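Local coordinates for protein salmonella plasmid virulence: SpvB (Salmonella typhimurium, PDB 6P0X) that probably transfers ADP-ribose from NAD(+) to an arginine of actin as a secreted virulence toxin, and is represented here by its N-terminal domain of unknown function, at residues Q268-L273 with R281-C286; G100-P105 with L227-T232; E79-T84 with Y122-W127; T240-Y245 with P256-Q261. One frame throughout, in Å; residues are numbered along the deposited sequence.

How the interactions relate
All four contacts belong to the strand-rich N-terminal domain of the toxin. Interactions 2 and 3 meet in one aromatic cluster, where Trp127 packs against Phe104 and Trp228, although their centres are 22 Å apart. Interactions 1 and 4 also touch, but by a ring on backbone: Tyr245 lies against Leu285 and Cys286, with centres 20 Å apart. The two pairs do not touch: centres of contacts in different pairs are 29 to 35 Å apart, and the nearest atoms, between interactions 2 and 4, about 12 Å. In interaction 1 the side chain of Leu273 is about 4 Å from a bound acrylic acid; in interaction 4 the side chain of Val242 is about 14 Å from a bound acrylic acid.

Interaction 1 of 4, residues Q268-L273 with R281-C286; sequences QDPFSL and RLHRLC
Phe271 and Leu282 form a hydrogen-bonded pair in a two-stranded antiparallel beta hairpin, strands 271-273 and 280-282, and their side chains lie alongside, pointing the same way. Leu282 N donates to Phe271 O at 2.9 Å, in an almost straight bond. The Phe271 ring stands with CG between its own N and carbonyl carbon (chi1 64°), which turns one face to Leu282: CB of the leucine sits above the ring, offset to the rim, while Leu282 CD2 touches CZ of Phe271 at 3.9 Å. Leu273 CD1 extends this apolar side against Leu282 CD1 at 4.2 Å, and Leu273 also touches a bound acrylic acid.

On the face of Ser272 and Arg281 the contact is polar. CG of Arg281 lies trans to the backbone N (chi1 -172°), and the chain stays extended as far as NE, carrying the guanidinium slantwise across the partner strand. There NH1 donates to Ser272 OG at 2.8 Å, the hydroxyl lying near the guanidinium plane; the same OG also bonds to Glu279. Pro270 lies side by side with the arginine and covers one guanidinium face with CB, 3.7 Å from NH2 of Arg281. At the other end of the group, NE forms a salt bridge with Glu200, so the head is held at several points and its rotation is restrained. Pro270 CB is shared, since ND1 of His283 also approaches it at 3.7 Å, while NE2 of that imidazole is engaged with Arg205. A water accepts from Arg281 NH2 at 3.1 Å and donates weakly to Pro270 O.

Interaction 2 of 4, residues G100-P105 with L227-T232; sequences GDVSFP and LWTSAT
The six-membered ring of Trp228 and the ring of Phe104 meet obliquely, their planes at 46° and their centroids 5.1 Å apart. Phe104 CZ sits above one face of the indole, 3.4 Å over its plane and offset toward the rim, and the closest pair is Phe104 CE1 with Trp228 CE3 at 3.4 Å. Over the Phe104 ring itself lies a carbonyl of its own strand, Val102 O, 4.1 Å above the plane and near the centre. Further aromatic groups surround the pair: Tyr99 stacks on Trp228, Trp127 meets it at an angle, and Tyr108 is edge-to-face with Phe104.

The contact joins the short strand 102-104, which with strand 98-99 makes a small antiparallel pair, to the long loop between strands 215-218 and 237-244, more than a hundred residues further along the chain. No hydrogen bond crosses between 100-105 and 227-232, and the join rests on apolar and aromatic surfaces.

Val102 supplies the second point of contact. Its CG1 branch, placed opposite the backbone N (chi1 -179°), reaches Trp228 CB at 3.9 Å and passes Thr229 OG1 at 4.1 Å, the valine and threonine side chains crossing at about a right angle. The Trp228 side chain also touches Phe136 and Leu138 of strand 135-140 and Leu148 of strand 146-149.

Interaction 3 of 4, residues E79-T84 with Y122-W127; sequences EVLVQT and YRLEYW
Leu81 spreads its two methyls over two partners: CD1 packs on Leu124 CD2 at 3.6 Å, and CD2 lies beside the Tyr122 hydroxyl, also at 3.6 Å. The two leucine side chains cross at about a right angle.

Next to this apolar patch, the Tyr122 hydroxyl donates to Glu79 OE2 at 2.9 Å. The two side chains come from opposite directions; OE2 lies at the edge of the phenol, near its plane, while the carboxylate plane is turned 58° from the ring. The hydroxyl meets OE2 on the anti side, 30° out of the carboxylate plane. Glu79 gets there with a bent chain (chi2 -85°), and its other oxygen, OE1, accepts from the backbone N of Asp77, so each carboxylate oxygen has a partner in this buried contact.

The segments are not paired as neighbours: Leu81 and Leu124, the closest in register, have CA atoms 9.7 Å apart. Strands 81-83 and 123-129 each pair antiparallel with strand 107-115, whose Pro115 touches Tyr122. Strand 135-140 flanks 123-129, placing Leu139 against Tyr122 and Trp137 against Leu124, while Phe73 of strand 73-74 packs on Leu81.

Interaction 4 of 4, residues T240-Y245 with P256-Q261; sequences TLVFDY and PAFTAQ
Thr240 and Val242 make apolar contacts with a single ring, that of Phe258. The methyl CG2 of Thr240 sits at the ring edge, close to its plane, 3.9 Å from Phe258 CE1, and the two side chains cross at about a right angle. Val242 uses its CG2 branch, 4.1 Å from the same CE1, and approaches obliquely. The ring reaches the strand because CG of Phe258 stands opposite its backbone N (chi1 -176°), which carries the phenyl inward from a chain otherwise well separated from the strand: the CA atoms of Val242 and Phe258 are 8.4 Å apart.

Aromatic contacts come from outside the two segments: Phe292 and His294 are each edge-to-face with Phe258.

Polar bonds tie the two segments to third parties and not to each other. Thr240 OG1 is hydrogen-bonded to His294 NE2, leaving its methyl for the phenyl. Arg248 joins the sides indirectly, forming a salt bridge with Asp244 and a hydrogen bond to Phe258 O.

The ring belongs to the loop that follows strand 237-244 and folds back over it. That strand lies between strands 215-218 and 288-293, antiparallel to both, and 288-293 supplies Phe292 and pairs in turn with 304-314.

Interaction 1 of 4, residues Q268-L273 with R281-C286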
loop_
_atom_site.group_PDB
_atom_site.type_symbol
_atom_site.label_atom_id
_atom_site.label_comp_id
_atom_site.label_asym_id
_atom_site.label_seq_id
_atom_site.Cartn_x
_atom_site.Cartn_y
_atom_site.Cartn_z
ATOM N N GLN A 268 -20.086 10.178 2.344
ATOM C CA GLN A 268 -21.529 10.067 2.197
ATOM C C GLN A 268 -21.952 8.807 1.459
ATOM O O GLN A 268 -23.119 8.416 1.555
ATOM C CB GLN A 268 -22.079 11.289 1.461
ATOM C CG GLN A 268 -22.050 12.563 2.270
ATOM C CD GLN A 268 -22.610 13.742 1.504
ATOM O OE1 GLN A 268 -23.635 13.628 0.833
ATOM N NE2 GLN A 268 -21.940 14.882 1.600
ATOM N N ASP A 269 -21.038 8.164 0.733
ATOM C CA ASP A 269 -21.358 7.010 -0.106
ATOM C C ASP A 269 -20.536 5.784 0.292
ATOM O O ASP A 269 -19.785 5.236 -0.523
ATOM C CB ASP A 269 -21.142 7.350 -1.580
ATOM C CG ASP A 269 -19.694 7.714 -1.898
ATOM O OD1 ASP A 269 -19.000 8.280 -1.024
ATOM O OD2 ASP A 269 -19.248 7.410 -3.025
ATOM N N PRO A 270 -20.676 5.303 1.526
ATOM C CA PRO A 270 -19.910 4.119 1.926
ATOM C C PRO A 270 -20.424 2.878 1.215
ATOM O O PRO A 270 -21.601 2.777 0.859
ATOM C CB PRO A 270 -20.144 4.038 3.438
ATOM C CG PRO A 270 -21.476 4.671 3.640
ATOM C CD PRO A 270 -21.704 5.654 2.522
ATOM N N PHE A 271 -19.521 1.925 0.999
ATOM C CA PHE A 271 -19.887 0.695 0.311
ATOM C C PHE A 271 -18.988 -0.434 0.787
ATOM O O PHE A 271 -17.934 -0.210 1.388
ATOM C CB PHE A 271 -19.798 0.848 -1.214
ATOM C CG PHE A 271 -18.407 1.106 -1.719
ATOM C CD1 PHE A 271 -17.894 2.394 -1.747
ATOM C CD2 PHE A 271 -17.615 0.062 -2.177
ATOM C CE1 PHE A 271 -16.614 2.634 -2.213
ATOM C CE2 PHE A 271 -16.334 0.297 -2.647
ATOM C CZ PHE A 271 -15.833 1.586 -2.664
ATOM N N SER A 272 -19.411 -1.662 0.489
ATOM C CA SER A 272 -18.686 -2.851 0.905
ATOM C C SER A 272 -18.397 -3.747 -0.292
ATOM O O SER A 272 -19.184 -3.825 -1.238
ATOM C CB SER A 272 -19.477 -3.631 1.961
ATOM O OG SER A 272 -19.510 -2.925 3.187
ATOM N N LEU A 273 -17.256 -4.428 -0.223
ATOM C CA LEU A 273 -16.787 -5.370 -1.230
ATOM C C LEU A 273 -16.690 -6.757 -0.612
ATOM O O LEU A 273 -16.308 -6.898 0.557
ATOM C CB LEU A 273 -15.426 -4.951 -1.790
ATOM C CG LEU A 273 -15.348 -3.530 -2.345
ATOM C CD1 LEU A 273 -13.897 -3.103 -2.526
ATOM C CD2 LEU A 273 -16.110 -3.434 -3.664
ATOM N N ARG A 281 -15.227 -2.793 3.904
ATOM C CA ARG A 281 -16.061 -1.600 3.857
ATOM C C ARG A 281 -15.181 -0.361 3.764
ATOM O O ARG A 281 -14.132 -0.283 4.409
ATOM C CB ARG A 281 -16.961 -1.524 5.094
ATOM C CG ARG A 281 -18.000 -0.418 5.057
ATOM C CD ARG A 281 -19.239 -0.812 5.853
ATOM N NE ARG A 281 -20.326 0.161 5.735
ATOM C CZ ARG A 281 -21.161 0.234 4.702
ATOM N NH1 ARG A 281 -21.035 -0.601 3.677
ATOM N NH2 ARG A 281 -22.122 1.149 4.691
ATOM N N LEU A 282 -15.605 0.604 2.948
ATOM C CA LEU A 282 -14.856 1.840 2.742
ATOM C C LEU A 282 -15.675 3.019 3.245
ATOM O O LEU A 282 -16.784 3.266 2.757
ATOM C CB LEU A 282 -14.488 2.036 1.270
ATOM C CG LEU A 282 -13.232 1.310 0.782
ATOM C CD1 LEU A 282 -13.537 -0.152 0.481
ATOM C CD2 LEU A 282 -12.636 2.008 -0.432
ATOM N N HIS A 283 -15.121 3.750 4.211
ATOM C CA HIS A 283 -15.749 4.948 4.749
ATOM C C HIS A 283 -14.982 6.216 4.415
ATOM O O HIS A 283 -15.454 7.311 4.738
ATOM C CB HIS A 283 -15.887 4.842 6.275
ATOM C CG HIS A 283 -16.925 3.866 6.732
ATOM N ND1 HIS A 283 -18.277 4.096 6.589
ATOM C CD2 HIS A 283 -16.811 2.667 7.352
ATOM C CE1 HIS A 283 -18.952 3.076 7.093
ATOM N NE2 HIS A 283 -18.085 2.195 7.562
ATOM N N ARG A 284 -13.817 6.108 3.783
ATOM C CA ARG A 284 -12.899 7.229 3.675
ATOM C C ARG A 284 -12.722 7.662 2.226
ATOM O O ARG A 284 -12.861 6.862 1.292
ATOM C CB ARG A 284 -11.527 6.882 4.278
ATOM C CG ARG A 284 -11.595 6.262 5.668
ATOM C CD ARG A 284 -12.499 7.055 6.603
ATOM N NE ARG A 284 -12.954 6.235 7.725
ATOM C CZ ARG A 284 -13.733 6.673 8.710
ATOM N NH1 ARG A 284 -14.098 5.848 9.683
ATOM N NH2 ARG A 284 -14.146 7.935 8.728
ATOM N N LEU A 285 -12.415 8.947 2.065
ATOM C CA LEU A 285 -12.020 9.547 0.799
ATOM C C LEU A 285 -10.731 10.311 1.029
ATOM O O LEU A 285 -10.631 11.085 1.987
ATOM C CB LEU A 285 -13.081 10.509 0.261
ATOM C CG LEU A 285 -14.304 9.971 -0.466
ATOM C CD1 LEU A 285 -15.391 11.031 -0.442
ATOM C CD2 LEU A 285 -13.943 9.601 -1.894
ATOM N N CYS A 286 -9.747 10.098 0.163
ATOM C CA CYS A 286 -8.526 10.883 0.253
ATOM C C CYS A 286 -8.826 12.320 -0.157
ATOM O O CYS A 286 -9.225 12.581 -1.297
ATOM C CB CYS A 286 -7.423 10.290 -0.615
ATOM S SG CYS A 286 -5.924 11.306 -0.634
HETATM O O HOH W 1 -24.039 0.826 2.318
#

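Interaction 2 of 4, residues G100-P105 with L227-T232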
loop_
_atom_site.group_PDB
_atom_site.type_symbol
_atom_site.label_atom_id
_atom_site.label_comp_id
_atom_site.label_asym_id
_atom_site.label_seq_id
_atom_site.Cartn_x
_atom_site.Cartn_y
_atom_site.Cartn_z
ATOM N N GLY A 100 20.702 -12.686 3.179
ATOM C CA GLY A 100 21.939 -11.930 3.229
ATOM C C GLY A 100 22.591 -12.090 4.587
ATOM O O GLY A 100 22.895 -13.205 5.027
ATOM N N ASP A 101 22.776 -10.969 5.281
ATOM C CA ASP A 101 23.436 -10.940 6.579
ATOM C C ASP A 101 22.460 -10.963 7.747
ATOM O O ASP A 101 22.893 -10.909 8.901
ATOM C CB ASP A 101 24.341 -9.708 6.682
ATOM C CG ASP A 101 25.522 -9.775 5.731
ATOM O OD1 ASP A 101 25.923 -10.899 5.360
ATOM O OD2 ASP A 101 26.051 -8.708 5.358
ATOM N N VAL A 102 21.162 -11.038 7.480
ATOM C CA VAL A 102 20.136 -11.003 8.515
ATOM C C VAL A 102 19.648 -12.426 8.737
ATOM O O VAL A 102 19.143 -13.066 7.807
ATOM C CB VAL A 102 18.972 -10.080 8.121
ATOM C CG1 VAL A 102 17.932 -10.029 9.229
ATOM C CG2 VAL A 102 19.485 -8.688 7.798
ATOM N N SER A 103 19.794 -12.922 9.963
ATOM C CA SER A 103 19.285 -14.233 10.341
ATOM C C SER A 103 17.984 -14.070 11.119
ATOM O O SER A 103 17.850 -13.155 11.937
ATOM C CB SER A 103 20.313 -14.998 11.177
ATOM O OG SER A 103 20.254 -14.598 12.532
ATOM N N PHE A 104 17.037 -14.963 10.871
ATOM C CA PHE A 104 15.690 -14.773 11.375
ATOM C C PHE A 104 15.444 -15.596 12.629
ATOM O O PHE A 104 16.092 -16.622 12.856
ATOM C CB PHE A 104 14.654 -15.157 10.311
ATOM C CG PHE A 104 14.851 -14.478 8.987
ATOM C CD1 PHE A 104 14.795 -13.096 8.890
ATOM C CD2 PHE A 104 15.025 -15.221 7.830
ATOM C CE1 PHE A 104 14.961 -12.466 7.670
ATOM C CE2 PHE A 104 15.181 -14.596 6.606
ATOM C CZ PHE A 104 15.151 -13.218 6.525
ATOM N N PRO A 105 14.514 -15.154 13.479
ATOM C CA PRO A 105 14.116 -15.982 14.631
ATOM C C PRO A 105 13.487 -17.302 14.223
ATOM O O PRO A 105 13.565 -18.280 14.978
ATOM C CB PRO A 105 13.106 -15.107 15.388
ATOM C CG PRO A 105 13.042 -13.803 14.687
ATOM C CD PRO A 105 13.980 -13.782 13.534
ATOM N N LEU A 227 12.669 -3.996 7.125
ATOM C CA LEU A 227 11.604 -4.839 7.650
ATOM C C LEU A 227 12.038 -6.283 7.856
ATOM O O LEU A 227 11.260 -7.067 8.412
ATOM C CB LEU A 227 10.388 -4.780 6.722
ATOM C CG LEU A 227 9.700 -3.415 6.666
ATOM C CD1 LEU A 227 8.560 -3.419 5.660
ATOM C CD2 LEU A 227 9.208 -3.000 8.046
ATOM N N TRP A 228 13.247 -6.655 7.425
ATOM C CA TRP A 228 13.802 -7.943 7.827
ATOM C C TRP A 228 13.980 -8.007 9.339
ATOM O O TRP A 228 13.735 -9.047 9.961
ATOM C CB TRP A 228 15.153 -8.189 7.148
ATOM C CG TRP A 228 15.132 -8.562 5.685
ATOM C CD1 TRP A 228 15.919 -8.033 4.705
ATOM C CD2 TRP A 228 14.320 -9.562 5.050
ATOM N NE1 TRP A 228 15.642 -8.626 3.500
ATOM C CE2 TRP A 228 14.664 -9.567 3.682
ATOM C CE3 TRP A 228 13.331 -10.444 5.499
ATOM C CZ2 TRP A 228 14.059 -10.421 2.761
ATOM C CZ3 TRP A 228 12.732 -11.292 4.581
ATOM C CH2 TRP A 228 13.099 -11.274 3.229
ATOM N N THR A 229 14.394 -6.895 9.946
ATOM C CA THR A 229 14.782 -6.848 11.351
ATOM C C THR A 229 13.631 -6.459 12.273
ATOM O O THR A 229 13.394 -7.123 13.287
ATOM C CB THR A 229 15.941 -5.866 11.527
ATOM O OG1 THR A 229 17.087 -6.354 10.821
ATOM C CG2 THR A 229 16.284 -5.695 12.998
ATOM N N SER A 230 12.911 -5.391 11.942
ATOM C CA SER A 230 11.913 -4.824 12.834
ATOM C C SER A 230 10.588 -4.655 12.106
ATOM O O SER A 230 10.509 -4.729 10.877
ATOM C CB SER A 230 12.378 -3.474 13.389
ATOM O OG SER A 230 12.863 -2.653 12.341
ATOM N N ALA A 231 9.538 -4.415 12.893
ATOM C CA ALA A 231 8.216 -4.182 12.327
ATOM C C ALA A 231 8.074 -2.764 11.795
ATOM O O ALA A 231 7.281 -2.526 10.876
ATOM C CB ALA A 231 7.136 -4.467 13.371
ATOM N N THR A 232 8.827 -1.812 12.355
ATOM C CA THR A 232 8.813 -0.439 11.876
ATOM C C THR A 232 10.261 0.036 11.796
ATOM O O THR A 232 11.008 -0.089 12.783
ATOM C CB THR A 232 7.999 0.485 12.790
ATOM O OG1 THR A 232 6.806 -0.184 13.212
ATOM C CG2 THR A 232 7.618 1.761 12.050
#

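Interaction 3 of 4, residues E79-T84 with Y122-W127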
loop_
_atom_site.group_PDB
_atom_site.type_symbol
_atom_site.label_atom_id
_atom_site.label_comp_id
_atom_site.label_asym_id
_atom_site.label_seq_id
_atom_site.Cartn_x
_atom_site.Cartn_y
_atom_site.Cartn_z
ATOM N N GLU A 79 -1.052 -10.559 -13.486
ATOM C CA GLU A 79 -0.885 -11.779 -14.266
ATOM C C GLU A 79 -1.092 -13.005 -13.385
ATOM O O GLU A 79 -0.713 -13.019 -12.211
ATOM C CB GLU A 79 0.504 -11.818 -14.909
ATOM C CG GLU A 79 1.658 -12.021 -13.928
ATOM C CD GLU A 79 2.147 -10.726 -13.292
ATOM O OE1 GLU A 79 1.316 -9.830 -13.027
ATOM O OE2 GLU A 79 3.369 -10.610 -13.052
ATOM N N VAL A 80 -1.705 -14.040 -13.959
ATOM C CA VAL A 80 -1.925 -15.281 -13.226
ATOM C C VAL A 80 -0.588 -15.959 -12.962
ATOM O O VAL A 80 0.250 -16.095 -13.864
ATOM C CB VAL A 80 -2.879 -16.205 -13.998
ATOM C CG1 VAL A 80 -3.027 -17.538 -13.280
ATOM C CG2 VAL A 80 -4.239 -15.536 -14.165
ATOM N N LEU A 81 -0.379 -16.384 -11.725
ATOM C CA LEU A 81 0.875 -16.987 -11.302
ATOM C C LEU A 81 0.745 -18.501 -11.186
ATOM O O LEU A 81 -0.353 -19.058 -11.107
ATOM C CB LEU A 81 1.329 -16.410 -9.961
ATOM C CG LEU A 81 1.632 -14.914 -9.912
ATOM C CD1 LEU A 81 1.894 -14.491 -8.472
ATOM C CD2 LEU A 81 2.813 -14.578 -10.809
ATOM N N VAL A 82 1.900 -19.159 -11.178
ATOM C CA VAL A 82 1.994 -20.597 -10.977
ATOM C C VAL A 82 3.324 -20.872 -10.292
ATOM O O VAL A 82 4.302 -20.140 -10.483
ATOM C CB VAL A 82 1.861 -21.369 -12.313
ATOM C CG1 VAL A 82 3.021 -21.037 -13.247
ATOM C CG2 VAL A 82 1.768 -22.870 -12.070
ATOM N N GLN A 83 3.350 -21.913 -9.462
ATOM C CA GLN A 83 4.597 -22.297 -8.812
ATOM C C GLN A 83 5.622 -22.704 -9.860
ATOM O O GLN A 83 5.303 -23.409 -10.821
ATOM C CB GLN A 83 4.378 -23.458 -7.843
ATOM C CG GLN A 83 3.470 -23.163 -6.671
ATOM C CD GLN A 83 3.570 -24.233 -5.598
ATOM O OE1 GLN A 83 4.577 -24.938 -5.498
ATOM N NE2 GLN A 83 2.523 -24.361 -4.789
ATOM N N THR A 84 6.860 -22.265 -9.668
ATOM C CA THR A 84 7.928 -22.699 -10.553
ATOM C C THR A 84 8.161 -24.190 -10.359
ATOM O O THR A 84 8.252 -24.671 -9.225
ATOM C CB THR A 84 9.210 -21.914 -10.270
ATOM O OG1 THR A 84 8.996 -20.528 -10.571
ATOM C CG2 THR A 84 10.364 -22.445 -11.122
ATOM N N TYR A 122 11.586 -11.257 -13.510
ATOM C CA TYR A 122 11.753 -10.989 -12.091
ATOM C C TYR A 122 11.875 -12.302 -11.331
ATOM O O TYR A 122 11.780 -13.392 -11.904
ATOM C CB TYR A 122 10.597 -10.133 -11.552
ATOM C CG TYR A 122 9.208 -10.735 -11.665
ATOM C CD1 TYR A 122 8.856 -11.883 -10.958
ATOM C CD2 TYR A 122 8.226 -10.118 -12.430
ATOM C CE1 TYR A 122 7.587 -12.421 -11.047
ATOM C CE2 TYR A 122 6.946 -10.646 -12.515
ATOM C CZ TYR A 122 6.634 -11.797 -11.821
ATOM O OH TYR A 122 5.365 -12.332 -11.898
ATOM N N ARG A 123 12.103 -12.191 -10.022
ATOM C CA ARG A 123 12.053 -13.337 -9.120
ATOM C C ARG A 123 11.057 -13.011 -8.015
ATOM O O ARG A 123 11.296 -12.109 -7.205
ATOM C CB ARG A 123 13.422 -13.677 -8.533
ATOM C CG ARG A 123 13.382 -14.997 -7.775
ATOM C CD ARG A 123 14.613 -15.261 -6.934
ATOM N NE ARG A 123 14.497 -16.541 -6.235
ATOM C CZ ARG A 123 14.737 -17.728 -6.788
ATOM N NH1 ARG A 123 15.119 -17.813 -8.057
ATOM N NH2 ARG A 123 14.596 -18.834 -6.069
ATOM N N LEU A 124 9.939 -13.727 -7.994
ATOM C CA LEU A 124 8.877 -13.513 -7.020
ATOM C C LEU A 124 8.779 -14.721 -6.099
ATOM O O LEU A 124 8.740 -15.862 -6.569
ATOM C CB LEU A 124 7.544 -13.271 -7.725
ATOM C CG LEU A 124 6.312 -13.018 -6.858
ATOM C CD1 LEU A 124 6.473 -11.740 -6.047
ATOM C CD2 LEU A 124 5.075 -12.951 -7.738
ATOM N N GLU A 125 8.728 -14.470 -4.790
ATOM C CA GLU A 125 8.725 -15.534 -3.796
ATOM C C GLU A 125 7.652 -15.289 -2.751
ATOM O O GLU A 125 7.409 -14.151 -2.339
ATOM C CB GLU A 125 10.078 -15.653 -3.099
ATOM C CG GLU A 125 11.228 -15.947 -4.025
ATOM C CD GLU A 125 12.556 -15.879 -3.315
ATOM O OE1 GLU A 125 12.632 -15.166 -2.292
ATOM O OE2 GLU A 125 13.518 -16.530 -3.777
ATOM N N TYR A 126 7.033 -16.377 -2.312
ATOM C CA TYR A 126 6.055 -16.383 -1.238
ATOM C C TYR A 126 6.723 -17.014 -0.020
ATOM O O TYR A 126 7.169 -18.168 -0.084
ATOM C CB TYR A 126 4.810 -17.161 -1.670
ATOM C CG TYR A 126 3.678 -17.190 -0.670
ATOM C CD1 TYR A 126 3.313 -16.052 0.036
ATOM C CD2 TYR A 126 2.960 -18.358 -0.448
ATOM C CE1 TYR A 126 2.273 -16.080 0.943
ATOM C CE2 TYR A 126 1.916 -18.395 0.457
ATOM C CZ TYR A 126 1.576 -17.253 1.151
ATOM O OH TYR A 126 0.537 -17.286 2.053
ATOM N N TRP A 127 6.823 -16.246 1.066
ATOM C CA TRP A 127 7.502 -16.651 2.291
ATOM C C TRP A 127 6.461 -16.938 3.361
ATOM O O TRP A 127 5.611 -16.083 3.646
ATOM C CB TRP A 127 8.449 -15.556 2.794
ATOM C CG TRP A 127 9.644 -15.291 1.924
ATOM C CD1 TRP A 127 9.641 -14.953 0.600
ATOM C CD2 TRP A 127 11.020 -15.327 2.326
ATOM N NE1 TRP A 127 10.931 -14.787 0.151
ATOM C CE2 TRP A 127 11.796 -15.011 1.190
ATOM C CE3 TRP A 127 11.673 -15.603 3.533
ATOM C CZ2 TRP A 127 13.189 -14.960 1.228
ATOM C CZ3 TRP A 127 13.058 -15.552 3.569
ATOM C CH2 TRP A 127 13.801 -15.235 2.422
#

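Interaction 4 of 4, residues T240-Y245 with P256-Q261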
loop_
_atom_site.group_PDB
_atom_site.type_symbol
_atom_site.label_atom_id
_atom_site.label_comp_id
_atom_site.label_asym_id
_atom_site.label_seq_id
_atom_site.Cartn_x
_atom_site.Cartn_y
_atom_site.Cartn_z
ATOM N N THR A 240 8.499 12.800 3.137
ATOM C CA THR A 240 7.280 12.080 3.494
ATOM C C THR A 240 6.142 12.538 2.597
ATOM O O THR A 240 5.768 13.714 2.612
ATOM C CB THR A 240 6.906 12.296 4.965
ATOM O OG1 THR A 240 8.037 12.009 5.797
ATOM C CG2 THR A 240 5.757 11.376 5.351
ATOM N N LEU A 241 5.595 11.611 1.820
ATOM C CA LEU A 241 4.382 11.856 1.052
ATOM C C LEU A 241 3.194 11.361 1.867
ATOM O O LEU A 241 3.100 10.166 2.171
ATOM C CB LEU A 241 4.451 11.146 -0.298
ATOM C CG LEU A 241 3.311 11.400 -1.282
ATOM C CD1 LEU A 241 3.359 12.834 -1.781
ATOM C CD2 LEU A 241 3.382 10.424 -2.442
ATOM N N VAL A 242 2.300 12.273 2.240
ATOM C CA VAL A 242 1.187 11.970 3.134
ATOM C C VAL A 242 -0.107 11.973 2.332
ATOM O O VAL A 242 -0.397 12.935 1.612
ATOM C CB VAL A 242 1.111 12.973 4.296
ATOM C CG1 VAL A 242 -0.112 12.695 5.152
ATOM C CG2 VAL A 242 2.377 12.905 5.135
ATOM N N PHE A 243 -0.877 10.897 2.449
ATOM C CA PHE A 243 -2.223 10.832 1.891
ATOM C C PHE A 243 -3.206 11.055 3.036
ATOM O O PHE A 243 -3.314 10.219 3.939
ATOM C CB PHE A 243 -2.455 9.491 1.199
ATOM C CG PHE A 243 -1.661 9.318 -0.072
ATOM C CD1 PHE A 243 -0.301 9.051 -0.027
ATOM C CD2 PHE A 243 -2.278 9.409 -1.308
ATOM C CE1 PHE A 243 0.431 8.891 -1.193
ATOM C CE2 PHE A 243 -1.551 9.242 -2.477
ATOM C CZ PHE A 243 -0.196 8.984 -2.416
ATOM N N ASP A 244 -3.912 12.184 3.008
ATOM C CA ASP A 244 -4.794 12.588 4.092
ATOM C C ASP A 244 -6.250 12.468 3.665
ATOM O O ASP A 244 -6.626 12.873 2.550
ATOM C CB ASP A 244 -4.488 14.023 4.539
ATOM C CG ASP A 244 -5.455 14.532 5.593
ATOM O OD1 ASP A 244 -6.576 14.933 5.227
ATOM O OD2 ASP A 244 -5.096 14.535 6.789
ATOM N N TYR A 245 -7.062 11.934 4.584
ATOM C CA TYR A 245 -8.468 11.613 4.373
ATOM C C TYR A 245 -9.378 12.525 5.191
ATOM O O TYR A 245 -10.470 12.124 5.600
ATOM C CB TYR A 245 -8.730 10.143 4.716
ATOM C CG TYR A 245 -7.884 9.196 3.897
ATOM C CD1 TYR A 245 -6.561 8.945 4.239
ATOM C CD2 TYR A 245 -8.402 8.569 2.769
ATOM C CE1 TYR A 245 -5.777 8.102 3.483
ATOM C CE2 TYR A 245 -7.623 7.720 2.004
ATOM C CZ TYR A 245 -6.310 7.490 2.368
ATOM O OH TYR A 245 -5.523 6.647 1.620
ATOM N N PRO A 256 -2.254 22.387 6.474
ATOM C CA PRO A 256 -2.370 21.169 7.288
ATOM C C PRO A 256 -1.069 20.806 7.993
ATOM O O PRO A 256 0.016 20.858 7.410
ATOM C CB PRO A 256 -2.759 20.095 6.262
ATOM C CG PRO A 256 -2.331 20.634 4.921
ATOM C CD PRO A 256 -2.043 22.104 5.044
ATOM N N ALA A 257 -1.196 20.427 9.264
ATOM C CA ALA A 257 -0.058 20.026 10.079
ATOM C C ALA A 257 0.393 18.612 9.722
ATOM O O ALA A 257 -0.358 17.818 9.152
ATOM C CB ALA A 257 -0.408 20.103 11.565
ATOM N N PHE A 258 1.646 18.301 10.070
ATOM C CA PHE A 258 2.197 16.986 9.755
ATOM C C PHE A 258 1.479 15.877 10.519
ATOM O O PHE A 258 1.153 14.830 9.945
ATOM C CB PHE A 258 3.696 16.955 10.058
ATOM C CG PHE A 258 4.362 15.661 9.682
ATOM C CD1 PHE A 258 4.466 15.282 8.355
ATOM C CD2 PHE A 258 4.876 14.819 10.656
ATOM C CE1 PHE A 258 5.075 14.088 8.002
ATOM C CE2 PHE A 258 5.486 13.620 10.310
ATOM C CZ PHE A 258 5.586 13.257 8.981
ATOM N N THR A 259 1.224 16.084 11.808
ATOM C CA THR A 259 0.548 15.099 12.641
ATOM C C THR A 259 -0.923 15.465 12.766
ATOM O O THR A 259 -1.258 16.607 13.100
ATOM C CB THR A 259 1.190 15.015 14.027
ATOM O OG1 THR A 259 2.530 14.524 13.904
ATOM C CG2 THR A 259 0.396 14.078 14.927
ATOM N N ALA A 260 -1.794 14.495 12.510
ATOM C CA ALA A 260 -3.226 14.751 12.521
ATOM C C ALA A 260 -3.729 14.925 13.948
ATOM O O ALA A 260 -3.403 14.131 14.836
ATOM C CB ALA A 260 -3.969 13.610 11.832
ATOM N N GLN A 261 -4.521 15.974 14.167
ATOM C CA GLN A 261 -5.150 16.215 15.459
ATOM C C GLN A 261 -6.580 15.698 15.535
ATOM O O GLN A 261 -7.105 15.540 16.644
ATOM C CB GLN A 261 -5.140 17.714 15.787
#